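Local coordinates for protein UDP-galactopyranose mutase (Deinococcus radiodurans, PDB 3HDQ) that binds FAD and UDP-galactopyranose and probably interconverts the pyranose and furanose forms of UDP-galactose, at residues Q155-T158 with S159-V163; P123-L126 with D127-N130; C71-D74 with A75-I79; Y370-M373 with D374-V377. One frame throughout, in Å; residues are numbered along the deposited sequence.

In the fold
From the N terminus, contact 3 comes first. It closes the tight hairpin of strands 71-72 and 78-79, in the part of the chain that belongs to the Rossmann-like, FAD-binding domain. Contact 2 follows and closes the turn that leads from strand 118-122 into helix 126-133. Contact 1 closes the turn between the loop after helix 139-149 and helix 159-184. Contact 4 comes last and starts helix 373-388 beside the flavin. All four are local and lie in series; none nests in or crosses another. Contacts 1 and 2 come within about 6 Å at their nearest atoms. Contacts 1 and 3 lie on opposite sides of the chain's centre, their centres about 41 Å apart.

Contact 1 of 4, residues Q155-T158 with S159-V163; sequences QVRT and SEDVV
Asp-161 reaches back from the first turn of helix 159-184 to the loop residues Val-156, Arg-157 and Thr-158. Its CG stands opposite the carbonyl carbon (chi1 -63°), which brings OD2 within reach of two consecutive backbone amides. Arg-157 N gives a 3.0 Å bond to Asp-161 OD2 on the anti lone pair. Thr-158 N lies 3.1 Å from the same Asp-161 OD2, but comes from above the carboxylate plane. With an alanine here in place of the aspartate, the amides of Arg-157 and Thr-158 would probably lose their shared acceptor. The Thr-158 side chain crosses that of Asp-161 at about a right angle, with Thr-158 CB 3.4 Å from Asp-161 OD2. Arg-157 runs alongside Asp-161 and points the same way. Its NE stays 5.7 Å from Asp-161 OD2, so no salt bridge forms. On the apolar side, Val-156 and Asp-161 run past one another in opposite senses, with Val-156 CG1 3.6 Å from Asp-161 CB. Val-156 CG1 also meets Val-162 CG1 at 3.5 Å, the two valines crossing nearly at right angles. Val-162 N bonds to Thr-158 O, a backbone bond of the helix's first turn. Outside the turn, Thr-158 OG1 bonds to Ser-189 O and Glu-160 OE1 forms a salt bridge with Arg-169. One carboxylate oxygen serves two main-chain N-H groups, and its negative charge at the start of the helix is likely to be favoured by the helix dipole.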
loop_
_atom_site.group_PDB
_atom_site.type_symbol
_atom_site.label_atom_id
_atom_site.label_comp_id
_atom_site.label_asym_id
_atom_site.label_seq_id
_atom_site.Cartn_x
_atom_site.Cartn_y
_atom_site.Cartn_z
ATOM N N GLN A 155 23.070 -30.033 33.434
ATOM C CA GLN A 155 22.513 -28.712 33.342
ATOM C C GLN A 155 22.349 -28.364 31.907
ATOM O O GLN A 155 23.303 -28.296 31.200
ATOM C CB GLN A 155 23.493 -27.719 33.935
ATOM C CG GLN A 155 23.091 -27.204 35.279
ATOM C CD GLN A 155 22.402 -25.881 35.201
ATOM O OE1 GLN A 155 23.034 -24.844 35.312
ATOM N NE2 GLN A 155 21.095 -25.905 35.024
ATOM N N VAL A 156 21.132 -28.111 31.487
ATOM C CA VAL A 156 20.883 -27.674 30.123
ATOM C C VAL A 156 21.135 -26.180 29.974
ATOM O O VAL A 156 20.548 -25.372 30.690
ATOM C CB VAL A 156 19.432 -27.989 29.715
ATOM C CG1 VAL A 156 19.175 -27.570 28.276
ATOM C CG2 VAL A 156 19.137 -29.480 29.915
ATOM N N ARG A 157 22.013 -25.817 29.045
ATOM C CA ARG A 157 22.338 -24.414 28.808
ATOM C C ARG A 157 22.309 -24.111 27.322
ATOM O O ARG A 157 21.962 -23.016 26.900
ATOM C CB ARG A 157 23.754 -24.098 29.287
ATOM C CG ARG A 157 24.354 -25.080 30.264
ATOM C CD ARG A 157 25.853 -24.821 30.405
ATOM N NE ARG A 157 26.288 -24.778 31.802
ATOM C CZ ARG A 157 25.569 -24.276 32.803
ATOM N NH1 ARG A 157 24.372 -23.745 32.578
ATOM N NH2 ARG A 157 26.056 -24.290 34.037
ATOM N N THR A 158 22.713 -25.107 26.549
ATOM C CA THR A 158 22.982 -24.982 25.131
ATOM C C THR A 158 21.788 -25.438 24.286
ATOM O O THR A 158 20.947 -26.201 24.762
ATOM C CB THR A 158 24.226 -25.827 24.803
ATOM O OG1 THR A 158 25.400 -25.050 25.069
ATOM C CG2 THR A 158 24.258 -26.231 23.379
ATOM N N SER A 159 21.704 -24.952 23.047
ATOM C CA SER A 159 20.689 -25.440 22.120
ATOM C C SER A 159 20.935 -26.906 21.757
ATOM O O SER A 159 19.998 -27.633 21.447
ATOM C CB SER A 159 20.608 -24.568 20.861
ATOM O OG SER A 159 19.655 -23.535 21.026
ATOM N N GLU A 160 22.198 -27.328 21.794
ATOM C CA GLU A 160 22.540 -28.748 21.718
ATOM C C GLU A 160 21.974 -29.523 22.907
ATOM O O GLU A 160 21.324 -30.552 22.726
ATOM C CB GLU A 160 24.053 -28.947 21.652
ATOM C CG GLU A 160 24.502 -30.415 21.695
ATOM C CD GLU A 160 25.999 -30.549 21.500
ATOM O OE1 GLU A 160 26.450 -31.389 20.689
ATOM O OE2 GLU A 160 26.729 -29.781 22.149
ATOM N N ASP A 161 22.216 -29.023 24.116
ATOM C CA ASP A 161 21.728 -29.677 25.327
ATOM C C ASP A 161 20.229 -29.937 25.293
ATOM O O ASP A 161 19.797 -31.035 25.641
ATOM C CB ASP A 161 22.033 -28.847 26.585
ATOM C CG ASP A 161 23.516 -28.664 26.836
ATOM O OD1 ASP A 161 24.338 -29.415 26.261
ATOM O OD2 ASP A 161 23.858 -27.750 27.620
ATOM N N VAL A 162 19.434 -28.931 24.915
ATOM C CA VAL A 162 17.979 -29.067 25.020
ATOM C C VAL A 162 17.439 -30.189 24.147
ATOM O O VAL A 162 16.476 -30.854 24.509
ATOM C CB VAL A 162 17.190 -27.772 24.681
ATOM C CG1 VAL A 162 16.566 -27.192 25.929
ATOM C CG2 VAL A 162 18.061 -26.768 23.968
ATOM N N VAL A 163 18.070 -30.394 23.001
ATOM C CA VAL A 163 17.605 -31.391 22.052
ATOM C C VAL A 163 18.168 -32.777 22.357
ATOM O O VAL A 163 17.423 -33.737 22.522
ATOM C CB VAL A 163 17.967 -30.977 20.611
ATOM C CG1 VAL A 163 17.619 -32.093 19.618
ATOM C CG2 VAL A 163 17.261 -29.669 20.264
#

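Contact 2 of 4, residues P123-L126 with D127-N130; sequences PINL and DTVN
A capping box opens helix 126-133, with Asn-125 and Thr-128 exchanging bonds between side chain and backbone. Asn-125 is the N-cap. Its OD1 accepts from Thr-128 N at 2.8 Å, and the N-H points nearly straight down the amide C=O. In return Thr-128 OG1 accepts from Asn-125 N at 3.1 Å. The two side chains cross at about a right angle. The Asn-125 CG sits between its own N and carbonyl carbon (chi1 73°), which folds the amide back over the helix start. Thr-128 OG1 also bonds to Pro-121 O, so this hydroxyl links the cap to the strand before it. The box therefore marks the turn from strand 118-122, through the cis peptide bond before Pro-123, into the helix. Ordinary helical bonds follow, Val-129 N to Asn-125 O and Asn-130 N to Leu-126 O. A water joins Asn-125 ND2 to Asp-127 OD2, while Asp-127 OD1 forms a salt bridge with Arg-205. Ile-124 CG2 meets Val-129 CG2 at 4.1 Å. Ile-124 also packs on Leu-171 and Phe-175 of helix 159-184, and Val-129 on Phe-145 and Phe-146 of helix 139-149. Phe-175 belongs to the UDP site. Along the helix, Leu-126 CD2 lies 3.6 Å from Asn-130 ND2, and Asn-130 OD1 takes its hydrogen bond from Leu-137 N.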
loop_
_atom_site.group_PDB
_atom_site.type_symbol
_atom_site.label_atom_id
_atom_site.label_comp_id
_atom_site.label_asym_id
_atom_site.label_seq_id
_atom_site.Cartn_x
_atom_site.Cartn_y
_atom_site.Cartn_z
ATOM N N PRO A 123 7.420 -29.909 14.456
ATOM C CA PRO A 123 8.128 -30.607 15.539
ATOM C C PRO A 123 8.181 -32.127 15.363
ATOM O O PRO A 123 7.250 -32.715 14.822
ATOM C CB PRO A 123 7.283 -30.282 16.778
ATOM C CG PRO A 123 6.551 -29.078 16.455
ATOM C CD PRO A 123 6.309 -29.092 14.972
ATOM N N ILE A 124 9.269 -32.747 15.813
ATOM C CA ILE A 124 9.369 -34.204 15.830
ATOM C C ILE A 124 8.215 -34.777 16.647
ATOM O O ILE A 124 7.969 -34.335 17.773
ATOM C CB ILE A 124 10.709 -34.670 16.450
ATOM C CG1 ILE A 124 11.890 -34.193 15.590
ATOM C CG2 ILE A 124 10.715 -36.194 16.648
ATOM C CD1 ILE A 124 13.256 -34.589 16.114
ATOM N N ASN A 125 7.499 -35.744 16.076
ATOM C CA ASN A 125 6.434 -36.432 16.808
ATOM C C ASN A 125 6.410 -37.944 16.566
ATOM O O ASN A 125 7.302 -38.489 15.911
ATOM C CB ASN A 125 5.063 -35.811 16.513
ATOM C CG ASN A 125 4.542 -36.146 15.120
ATOM O OD1 ASN A 125 5.095 -36.996 14.417
ATOM N ND2 ASN A 125 3.462 -35.475 14.721
ATOM N N LEU A 126 5.377 -38.604 17.093
ATOM C CA LEU A 126 5.180 -40.041 16.920
ATOM C C LEU A 126 5.318 -40.470 15.451
ATOM O O LEU A 126 6.084 -41.390 15.135
ATOM C CB LEU A 126 3.816 -40.456 17.507
ATOM C CG LEU A 126 3.556 -41.893 17.989
ATOM C CD1 LEU A 126 2.360 -42.548 17.307
ATOM C CD2 LEU A 126 4.800 -42.779 17.916
ATOM N N ASP A 127 4.594 -39.796 14.558
ATOM C CA ASP A 127 4.611 -40.148 13.137
ATOM C C ASP A 127 5.986 -39.896 12.540
ATOM O O ASP A 127 6.445 -40.656 11.682
ATOM C CB ASP A 127 3.548 -39.356 12.346
ATOM C CG ASP A 127 2.127 -39.644 12.816
ATOM O OD1 ASP A 127 1.784 -40.826 12.998
ATOM O OD2 ASP A 127 1.345 -38.687 12.992
ATOM N N THR A 128 6.640 -38.824 12.981
ATOM C CA THR A 128 7.993 -38.522 12.506
ATOM C C THR A 128 8.953 -39.684 12.781
ATOM O O THR A 128 9.710 -40.108 11.904
ATOM C CB THR A 128 8.581 -37.259 13.169
ATOM O OG1 THR A 128 7.692 -36.150 12.977
ATOM C CG2 THR A 128 9.924 -36.936 12.556
ATOM N N VAL A 129 8.931 -40.177 14.011
ATOM C CA VAL A 129 9.792 -41.289 14.400
ATOM C C VAL A 129 9.416 -42.587 13.657
ATOM O O VAL A 129 10.271 -43.233 13.051
ATOM C CB VAL A 129 9.753 -41.505 15.924
ATOM C CG1 VAL A 129 10.573 -42.731 16.321
ATOM C CG2 VAL A 129 10.252 -40.248 16.640
ATOM N N ASN A 130 8.141 -42.961 13.698
ATOM C CA ASN A 130 7.705 -44.144 12.982
ATOM C C ASN A 130 8.101 -44.094 11.506
ATOM O O ASN A 130 8.653 -45.046 10.978
ATOM C CB ASN A 130 6.198 -44.361 13.161
ATOM C CG ASN A 130 5.850 -44.925 14.542
ATOM O OD1 ASN A 130 6.705 -45.502 15.220
ATOM N ND2 ASN A 130 4.597 -44.761 14.959
HETATM O O HOH W 1 1.468 -36.166 12.726
#

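Contact 3 of 4, residues C71-D74 with A75-I79; sequences CYDD and AGVLI
Asp-73 OD1 receives Val-77 N at 2.8 Å across a tight beta hairpin, the donor lying above the carboxylate plane. Asp-73 CG lies between its own N and carbonyl carbon (chi1 65°), which turns the carboxylate toward Val-77 N. The same Asp-73 OD1 takes a weak bond from Ala-75 N. Here strands 71-72 and 78-79 are joined by a type I turn from Asp-73 to Gly-76, closed by Gly-76 N to Asp-73 O. Gly-76 has a positive phi (86°), where a CB would press on the carbonyl before it. With Asp-73 N bonded to Val-77 O, this is a type I turn with a G1 beta bulge. Further along, Cys-71 and Ile-79 form a hydrogen-bonded pair, and Tyr-72 and Leu-78 a non-hydrogen-bonded one. Leu-78 CD1 lies over one face of the Tyr-72 ring in a CH-pi contact, 4.1 Å from the centroid. Gly-76 O lies at the ring edge, 3.5 Å from Tyr-72 CD1. Asp-73 OD2 is held from outside by Ser-321 OG of strand 320-336. Replacing this aspartate by alanine is likely to leave Val-77 N and Ser-321 OG without their carboxylate partner, although the backbone bonds of the turn would remain. The second subunit packs against Tyr-72 and the turn. Its Tyr-72 ring stacks on Tyr-72, and its Arg-224 NH2 forms a salt bridge with Asp-74 OD1.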
loop_
_atom_site.group_PDB
_atom_site.type_symbol
_atom_site.label_atom_id
_atom_site.label_comp_id
_atom_site.label_asym_id
_atom_site.label_seq_id
_atom_site.Cartn_x
_atom_site.Cartn_y
_atom_site.Cartn_z
ATOM N N CYS A 71 2.016 -7.511 0.876
ATOM C CA CYS A 71 1.608 -6.797 -0.321
ATOM C C CYS A 71 1.334 -7.766 -1.464
ATOM O O CYS A 71 1.725 -8.939 -1.428
ATOM C CB CYS A 71 2.705 -5.822 -0.739
ATOM S SG CYS A 71 4.209 -6.667 -1.232
ATOM N N TYR A 72 0.651 -7.272 -2.482
ATOM C CA TYR A 72 0.366 -8.072 -3.662
ATOM C C TYR A 72 1.524 -7.940 -4.653
ATOM O O TYR A 72 1.984 -6.827 -4.931
ATOM C CB TYR A 72 -0.951 -7.612 -4.289
ATOM C CG TYR A 72 -2.190 -8.053 -3.531
ATOM C CD1 TYR A 72 -2.881 -9.204 -3.906
ATOM C CD2 TYR A 72 -2.671 -7.325 -2.449
ATOM C CE1 TYR A 72 -4.015 -9.613 -3.228
ATOM C CE2 TYR A 72 -3.812 -7.735 -1.761
ATOM C CZ TYR A 72 -4.476 -8.880 -2.159
ATOM O OH TYR A 72 -5.607 -9.307 -1.498
ATOM N N ASP A 73 2.001 -9.070 -5.176
ATOM C CA ASP A 73 3.149 -9.057 -6.090
ATOM C C ASP A 73 2.746 -8.790 -7.545
ATOM O O ASP A 73 1.582 -8.524 -7.826
ATOM C CB ASP A 73 3.963 -10.353 -5.980
ATOM C CG ASP A 73 3.193 -11.589 -6.442
ATOM O OD1 ASP A 73 2.157 -11.493 -7.144
ATOM O OD2 ASP A 73 3.656 -12.686 -6.095
ATOM N N ASP A 74 3.705 -8.865 -8.462
ATOM C CA ASP A 74 3.435 -8.555 -9.869
ATOM C C ASP A 74 2.308 -9.412 -10.448
ATOM O O ASP A 74 1.572 -8.967 -11.340
ATOM C CB ASP A 74 4.698 -8.715 -10.718
ATOM C CG ASP A 74 5.689 -7.578 -10.506
ATOM O OD1 ASP A 74 5.383 -6.646 -9.727
ATOM O OD2 ASP A 74 6.774 -7.612 -11.122
ATOM N N ALA A 75 2.166 -10.631 -9.933
ATOM C CA ALA A 75 1.169 -11.569 -10.453
ATOM C C ALA A 75 -0.185 -11.439 -9.762
ATOM O O ALA A 75 -1.141 -12.119 -10.137
ATOM C CB ALA A 75 1.678 -12.998 -10.343
ATOM N N GLY A 76 -0.262 -10.589 -8.742
ATOM C CA GLY A 76 -1.486 -10.435 -7.976
ATOM C C GLY A 76 -1.638 -11.429 -6.831
ATOM O O GLY A 76 -2.751 -11.687 -6.373
ATOM N N VAL A 77 -0.527 -12.002 -6.371
ATOM C CA VAL A 77 -0.567 -12.900 -5.218
ATOM C C VAL A 77 -0.163 -12.150 -3.940
ATOM O O VAL A 77 0.847 -11.463 -3.914
ATOM C CB VAL A 77 0.349 -14.135 -5.415
ATOM C CG1 VAL A 77 0.297 -15.050 -4.184
ATOM C CG2 VAL A 77 -0.052 -14.905 -6.667
ATOM N N LEU A 78 -0.972 -12.271 -2.895
ATOM C CA LEU A 78 -0.652 -11.690 -1.596
ATOM C C LEU A 78 0.549 -12.398 -0.970
ATOM O O LEU A 78 0.488 -13.593 -0.719
ATOM C CB LEU A 78 -1.863 -11.801 -0.669
ATOM C CG LEU A 78 -1.762 -11.171 0.723
ATOM C CD1 LEU A 78 -1.519 -9.656 0.636
ATOM C CD2 LEU A 78 -3.021 -11.473 1.513
ATOM N N ILE A 79 1.641 -11.669 -0.733
ATOM C CA ILE A 79 2.871 -12.258 -0.186
ATOM C C ILE A 79 3.407 -11.501 1.023
ATOM O O ILE A 79 2.957 -10.391 1.339
ATOM C CB ILE A 79 4.009 -12.237 -1.208
ATOM C CG1 ILE A 79 4.387 -10.776 -1.499
ATOM C CG2 ILE A 79 3.617 -13.007 -2.455
ATOM C CD1 ILE A 79 5.644 -10.584 -2.275
#

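Contact 4 of 4, residues Y370-M373 with D374-V377; sequences YYNM and DQVV. With FAD (flavin-adenine dinucleotide), chain L.
The backbone leaves the loop at Asn-372, the N-cap of helix 373-388, and Val-376 N to Asn-372 O and Val-377 N to Met-373 O start the helical bonding. This helix start is part of the FAD site. The Asn-372 side chain makes no capping bond. Instead Gln-375 OE1 accepts from Asn-372 N at 2.8 Å in a nearly straight bond, which is one half of the capping box pattern. A water also bridges Gln-375 OE1 and Tyr-370 O. Gln-375 CG lies beside its own N (chi1 -64°), and the extended chain carries OE1 back to Asn-372 N. Gln-375 CB sits over one face of the Tyr-371 ring, 4.0 Å from its centroid, a CH-pi contact. The Tyr-371 ring and the Gln-375 amide are 44° apart. Val-376 CG2 comes near the ring plane, at its edge, 3.6 Å from Tyr-371 CB. A second water joins Asn-372 ND2 and Asp-374 OD2, while Asn-372 OD1 bonds to Arg-198 and Asp-374 OD1 to Thr-89. Tyr-370 OH bonds to a phosphate oxygen of the bound UDP-galactose, and the Tyr-370 ring makes a cation-pi contact with Arg-198. On the flavin side, Met-373 N bonds to FAD O2 at 2.8 Å and weakly to FAD N1. The helix start would probably favour negative charge at this end of the flavin. FAD O3' donates to Tyr-371 O at 3.1 Å. Met-373 CE rests 3.4 Å from FAD C2.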
loop_
_atom_site.group_PDB
_atom_site.type_symbol
_atom_site.label_atom_id
_atom_site.label_comp_id
_atom_site.label_asym_id
_atom_site.label_seq_id
_atom_site.Cartn_x
_atom_site.Cartn_y
_atom_site.Cartn_z
ATOM N N TYR A 370 14.148 -12.510 21.224
ATOM C CA TYR A 370 13.686 -13.361 20.118
ATOM C C TYR A 370 12.164 -13.555 20.226
ATOM O O TYR A 370 11.688 -14.643 20.550
ATOM C CB TYR A 370 14.438 -14.712 20.141
ATOM C CG TYR A 370 14.356 -15.595 18.890
ATOM C CD1 TYR A 370 13.380 -15.393 17.917
ATOM C CD2 TYR A 370 15.233 -16.660 18.714
ATOM C CE1 TYR A 370 13.297 -16.214 16.788
ATOM C CE2 TYR A 370 15.158 -17.491 17.590
ATOM C CZ TYR A 370 14.187 -17.262 16.632
ATOM O OH TYR A 370 14.103 -18.069 15.515
ATOM N N TYR A 371 11.412 -12.489 19.943
ATOM C CA TYR A 371 9.964 -12.457 20.177
ATOM C C TYR A 371 9.129 -12.728 18.926
ATOM O O TYR A 371 9.466 -12.272 17.827
ATOM C CB TYR A 371 9.543 -11.094 20.741
ATOM C CG TYR A 371 9.620 -10.964 22.249
ATOM C CD1 TYR A 371 9.912 -12.059 23.041
ATOM C CD2 TYR A 371 9.366 -9.747 22.882
ATOM C CE1 TYR A 371 9.971 -11.949 24.413
ATOM C CE2 TYR A 371 9.418 -9.629 24.262
ATOM C CZ TYR A 371 9.721 -10.743 25.022
ATOM O OH TYR A 371 9.785 -10.669 26.399
ATOM N N ASN A 372 8.030 -13.455 19.102
ATOM C CA ASN A 372 7.042 -13.602 18.032
ATOM C C ASN A 372 6.149 -12.362 18.003
ATOM O O ASN A 372 6.225 -11.516 18.897
ATOM C CB ASN A 372 6.193 -14.870 18.223
ATOM C CG ASN A 372 7.033 -16.133 18.301
ATOM O OD1 ASN A 372 7.973 -16.317 17.525
ATOM N ND2 ASN A 372 6.700 -17.012 19.244
ATOM N N MET A 373 5.285 -12.259 16.999
ATOM C CA MET A 373 4.432 -11.085 16.877
ATOM C C MET A 373 3.593 -10.845 18.135
ATOM O O MET A 373 3.563 -9.732 18.671
ATOM C CB MET A 373 3.541 -11.171 15.629
ATOM C CG MET A 373 4.299 -11.103 14.317
ATOM S SD MET A 373 3.219 -11.247 12.864
ATOM C CE MET A 373 2.908 -13.020 12.836
ATOM N N ASP A 374 2.902 -11.879 18.602
ATOM C CA ASP A 374 2.017 -11.703 19.745
ATOM C C ASP A 374 2.769 -11.187 20.975
ATOM O O ASP A 374 2.254 -10.340 21.697
ATOM C CB ASP A 374 1.249 -12.987 20.064
ATOM C CG ASP A 374 2.130 -14.067 20.657
ATOM O OD1 ASP A 374 1.738 -14.667 21.675
ATOM O OD2 ASP A 374 3.214 -14.322 20.100
ATOM N N GLN A 375 3.981 -11.699 21.202
ATOM C CA GLN A 375 4.803 -11.280 22.345
ATOM C C GLN A 375 5.216 -9.827 22.226
ATOM O O GLN A 375 5.269 -9.111 23.223
ATOM C CB GLN A 375 6.065 -12.144 22.463
ATOM C CG GLN A 375 5.793 -13.609 22.759
ATOM C CD GLN A 375 7.052 -14.449 22.688
ATOM O OE1 GLN A 375 7.641 -14.629 21.616
ATOM N NE2 GLN A 375 7.473 -14.971 23.831
ATOM N N VAL A 376 5.522 -9.383 21.009
ATOM C CA VAL A 376 5.804 -7.964 20.822
ATOM C C VAL A 376 4.560 -7.120 21.113
ATOM O O VAL A 376 4.657 -6.109 21.803
ATOM C CB VAL A 376 6.410 -7.629 19.447
ATOM C CG1 VAL A 376 6.473 -6.112 19.246
ATOM C CG2 VAL A 376 7.813 -8.231 19.343
ATOM N N VAL A 377 3.395 -7.537 20.618
ATOM C CA VAL A 377 2.168 -6.820 20.948
ATOM C C VAL A 377 1.992 -6.727 22.477
ATOM O O VAL A 377 1.728 -5.655 23.021
ATOM C CB VAL A 377 0.915 -7.439 20.288
ATOM C CG1 VAL A 377 -0.337 -6.768 20.809
ATOM C CG2 VAL A 377 0.975 -7.308 18.762
HETATM P PA FAD L . 10.180 -4.701 13.322
HETATM O O1A FAD L . 9.219 -5.306 12.480
HETATM O O2A FAD L . 11.464 -5.123 12.939
HETATM O O5B FAD L . 10.032 -3.174 13.123
HETATM C C5B FAD L . 10.935 -2.231 13.564
HETATM C C4B FAD L . 10.936 -1.124 12.562
HETATM O O4B FAD L . 11.815 -0.131 12.952
HETATM C C3B FAD L . 11.454 -1.646 11.244
HETATM O O3B FAD L . 10.506 -1.592 10.232
HETATM C C2B FAD L . 12.604 -0.752 10.920
HETATM O O2B FAD L . 12.558 -0.407 9.589
HETATM C C1B FAD L . 12.389 0.421 11.829
HETATM N N9A FAD L . 13.635 1.134 12.089
HETATM C C8A FAD L . 14.789 0.659 12.572
HETATM N N7A FAD L . 15.672 1.622 12.645
HETATM C C5A FAD L . 15.109 2.737 12.208
HETATM C C6A FAD L . 15.552 4.032 12.056
HETATM N N6A FAD L . 16.696 4.396 12.524
HETATM N N1A FAD L . 14.729 4.983 11.568
HETATM C C2A FAD L . 13.469 4.663 11.211
HETATM N N3A FAD L . 13.036 3.394 11.360
HETATM C C4A FAD L . 13.833 2.441 11.836
HETATM N N1 FAD L . 6.442 -13.924 14.290
HETATM C C2 FAD L . 5.359 -14.677 14.509
HETATM O O2 FAD L . 4.654 -14.492 15.455
HETATM N N3 FAD L . 5.075 -15.647 13.634
HETATM C C4 FAD L . 5.865 -15.854 12.553
HETATM O O4 FAD L . 5.625 -16.709 11.770
HETATM C C4X FAD L . 6.958 -15.092 12.363
HETATM N N5 FAD L . 7.745 -15.319 11.292
HETATM C C5X FAD L . 8.837 -14.554 11.098
HETATM C C6 FAD L . 9.626 -14.784 9.997
HETATM C C7 FAD L . 10.734 -14.013 9.788
HETATM C C7M FAD L . 11.594 -14.253 8.617
HETATM C C8 FAD L . 11.048 -13.010 10.659
HETATM C C8M FAD L . 12.266 -12.210 10.391
HETATM C C9 FAD L . 10.249 -12.776 11.760
HETATM C C9A FAD L . 9.140 -13.549 11.993
HETATM N N10 FAD L . 8.333 -13.327 13.070
HETATM C C10 FAD L . 7.250 -14.113 13.243
HETATM C "C1'" FAD L . 8.683 -12.338 14.120
HETATM C "C2'" FAD L . 8.146 -10.952 13.846
HETATM O "O2'" FAD L . 8.742 -10.534 12.671
HETATM C "C3'" FAD L . 8.491 -9.945 14.938
HETATM O "O3'" FAD L . 7.935 -10.203 16.151
HETATM C "C4'" FAD L . 7.823 -8.645 14.676
HETATM O "O4'" FAD L . 7.702 -8.583 13.288
HETATM C "C5'" FAD L . 8.678 -7.560 15.261
HETATM O "O5'" FAD L . 8.035 -6.363 15.498
HETATM P P FAD L . 8.889 -5.117 15.847
HETATM O O1P FAD L . 8.071 -3.969 15.807
HETATM O O2P FAD L . 9.372 -5.304 17.162
HETATM O O3P FAD L . 10.080 -5.045 14.842
HETATM O O HOH W 2 9.320 -16.492 21.409
HETATM O O HOH W 3 4.211 -16.916 21.045
#